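Local coordinates for protein Exo-arabinanase (Penicillium chrysogenum, PDB 3A72) that hydrolyses alpha-1,5-linked L-arabinan from its chain ends as a fungal glycosyl hydrolase, probably releasing arabinobiose, the disaccharide bound here, at residues G98-A103 with M126-V131. Sequence-based numbering, arbitrary orientation.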
loop_
_atom_site.group_PDB
_atom_site.type_symbol
_atom_site.label_atom_id
_atom_site.label_comp_id
_atom_site.label_asym_id
_atom_site.label_seq_id
_atom_site.Cartn_x
_atom_site.Cartn_y
_atom_site.Cartn_z
ATOM N N GLY A 98 9.681 -16.480 -3.479
ATOM C CA GLY A 98 8.489 -16.744 -4.260
ATOM C C GLY A 98 7.295 -17.148 -3.464
ATOM O O GLY A 98 6.169 -17.228 -4.010
ATOM N N THR A 99 7.445 -17.421 -2.155
ATOM C CA THR A 99 6.278 -17.483 -1.301
ATOM C C THR A 99 5.483 -16.195 -1.486
ATOM O O THR A 99 6.048 -15.111 -1.457
ATOM C CB THR A 99 6.700 -17.603 0.167
ATOM O OG1 THR A 99 7.424 -18.833 0.384
ATOM C CG2 THR A 99 5.498 -17.603 1.091
ATOM N N LEU A 100 4.178 -16.279 -1.645
ATOM C CA LEU A 100 3.316 -15.145 -1.813
ATOM C C LEU A 100 2.630 -14.845 -0.494
ATOM O O LEU A 100 1.956 -15.722 0.056
ATOM C CB LEU A 100 2.302 -15.391 -2.910
ATOM C CG LEU A 100 1.305 -14.237 -3.139
ATOM C CD1 LEU A 100 1.966 -12.966 -3.657
ATOM C CD2 LEU A 100 0.216 -14.719 -4.098
ATOM N N LEU A 101 2.805 -13.646 0.017
ATOM C CA LEU A 101 2.246 -13.234 1.283
ATOM C C LEU A 101 1.083 -12.262 1.076
ATOM O O LEU A 101 1.074 -11.456 0.146
ATOM C CB LEU A 101 3.293 -12.565 2.158
ATOM C CG LEU A 101 4.534 -13.408 2.425
ATOM C CD1 LEU A 101 5.567 -12.620 3.209
ATOM C CD2 LEU A 101 4.143 -14.691 3.173
ATOM N N LEU A 102 0.144 -12.332 1.998
ATOM C CA LEU A 102 -0.881 -11.303 2.153
ATOM C C LEU A 102 -0.861 -10.882 3.615
ATOM O O LEU A 102 -1.022 -11.750 4.511
ATOM C CB LEU A 102 -2.283 -11.736 1.724
ATOM C CG LEU A 102 -3.343 -10.646 1.912
ATOM C CD1 LEU A 102 -4.372 -10.639 0.826
ATOM C CD2 LEU A 102 -4.046 -10.746 3.261
ATOM N N ALA A 103 -0.699 -9.593 3.871
ATOM C CA ALA A 103 -0.978 -9.018 5.173
ATOM C C ALA A 103 -2.277 -8.236 5.072
ATOM O O ALA A 103 -2.588 -7.658 4.031
ATOM C CB ALA A 103 0.134 -8.131 5.651
ATOM N N MET A 126 -3.113 -19.715 -5.255
ATOM C CA MET A 126 -4.268 -20.595 -5.335
ATOM C C MET A 126 -4.835 -20.988 -3.960
ATOM O O MET A 126 -6.059 -21.077 -3.805
ATOM C CB MET A 126 -3.946 -21.827 -6.162
ATOM C CG MET A 126 -3.515 -21.503 -7.597
ATOM S SD MET A 126 -4.734 -20.640 -8.569
ATOM C CE MET A 126 -6.087 -21.748 -8.509
ATOM N N THR A 127 -3.938 -21.248 -3.024
ATOM C CA THR A 127 -4.317 -21.635 -1.680
ATOM C C THR A 127 -3.510 -20.858 -0.664
ATOM O O THR A 127 -2.396 -20.399 -0.943
ATOM C CB THR A 127 -4.204 -23.148 -1.404
ATOM O OG1 THR A 127 -2.821 -23.505 -1.503
ATOM C CG2 THR A 127 -5.043 -23.936 -2.380
ATOM N N TRP A 128 -4.060 -20.731 0.540
ATOM C CA TRP A 128 -3.518 -19.836 1.584
ATOM C C TRP A 128 -3.556 -20.542 2.923
ATOM O O TRP A 128 -4.495 -21.300 3.235
ATOM C CB TRP A 128 -4.378 -18.559 1.708
ATOM C CG TRP A 128 -4.419 -17.789 0.435
ATOM C CD1 TRP A 128 -5.321 -17.894 -0.580
ATOM C CD2 TRP A 128 -3.493 -16.806 0.037
ATOM N NE1 TRP A 128 -4.950 -16.993 -1.538
ATOM C CE2 TRP A 128 -3.855 -16.304 -1.221
ATOM C CE3 TRP A 128 -2.351 -16.229 0.657
ATOM C CZ2 TRP A 128 -3.128 -15.322 -1.860
ATOM C CZ3 TRP A 128 -1.640 -15.248 0.018
ATOM C CH2 TRP A 128 -2.034 -14.776 -1.243
ATOM N N ASP A 129 -2.583 -20.194 3.756
ATOM C CA ASP A 129 -2.545 -20.639 5.133
ATOM C C ASP A 129 -2.145 -19.462 6.037
ATOM O O ASP A 129 -1.282 -18.657 5.706
ATOM C CB ASP A 129 -1.517 -21.740 5.360
ATOM C CG ASP A 129 -2.050 -23.034 4.792
ATOM O OD1 ASP A 129 -2.916 -23.686 5.441
ATOM O OD2 ASP A 129 -1.609 -23.363 3.672
ATOM N N PHE A 130 -2.765 -19.418 7.201
ATOM C CA PHE A 130 -2.390 -18.433 8.241
ATOM C C PHE A 130 -0.962 -18.711 8.705
ATOM O O PHE A 130 -0.629 -19.863 8.971
ATOM C CB PHE A 130 -3.372 -18.514 9.405
ATOM C CG PHE A 130 -2.950 -17.694 10.617
ATOM C CD1 PHE A 130 -3.066 -16.348 10.627
ATOM C CD2 PHE A 130 -2.440 -18.317 11.732
ATOM C CE1 PHE A 130 -2.642 -15.617 11.699
ATOM C CE2 PHE A 130 -2.020 -17.587 12.824
ATOM C CZ PHE A 130 -2.123 -16.215 12.820
ATOM N N VAL A 131 -0.178 -17.656 8.870
ATOM C CA VAL A 131 1.174 -17.751 9.405
ATOM C C VAL A 131 1.303 -17.129 10.769
ATOM O O VAL A 131 1.775 -17.812 11.711
ATOM C CB VAL A 131 2.218 -17.137 8.420
ATOM C CG1 VAL A 131 3.595 -17.330 9.003
ATOM C CG2 VAL A 131 2.131 -17.757 7.034
#
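W128 lays the outer corner of its six-membered ring, CH2 and CZ3, against L100 and L102, two alternate residues of strand 100-106. One methyl branch of L100 does most of the touching: CD2 comes to 3.6 Å from W128 CH2, with L100 CG behind it at 3.9 Å from the same atom. The leucine runs at a slant to the indole; its CG, anti to the backbone N (chi1 178°), points the chain at the ring, and a chi2 of 66° turns CD2 onto CH2. L102 offers the root of its side chain, CB lying 4.0 Å from W128 CZ3, while the side chain also packs on F52 and V70. Between the two leucines the ring edge abuts the main chain: L101 C lies near the ring plane, 4.2 Å from W128 CZ3, and the carbonyl O of L100 is 3.6 Å from that same carbon, in an oblique position. The CB of L101 starts out away from the tryptophan. W128 CG is anti to its own carbonyl carbon (chi1 -60°), and the indole reaches across strand 114-121, which separates strands 100-106 and 129-137 in this antiparallel four-stranded blade of a six-bladed beta-propeller, the sialidase-type fold. The tryptophan closes an Asp-box, S-X-D-X-G-X-T-W, in the turn joining the third and fourth strands; T127 OG1 is hydrogen-bonded to D123 OD2 within it. On the neighbouring blade W128 NE1 donates a hydrogen bond to S68 OG, and the indole also packs on I54 and V70, so its polar end is satisfied across the blade interface. A bound arabinofuranose unit lies about 13 Å from the L102 side chain.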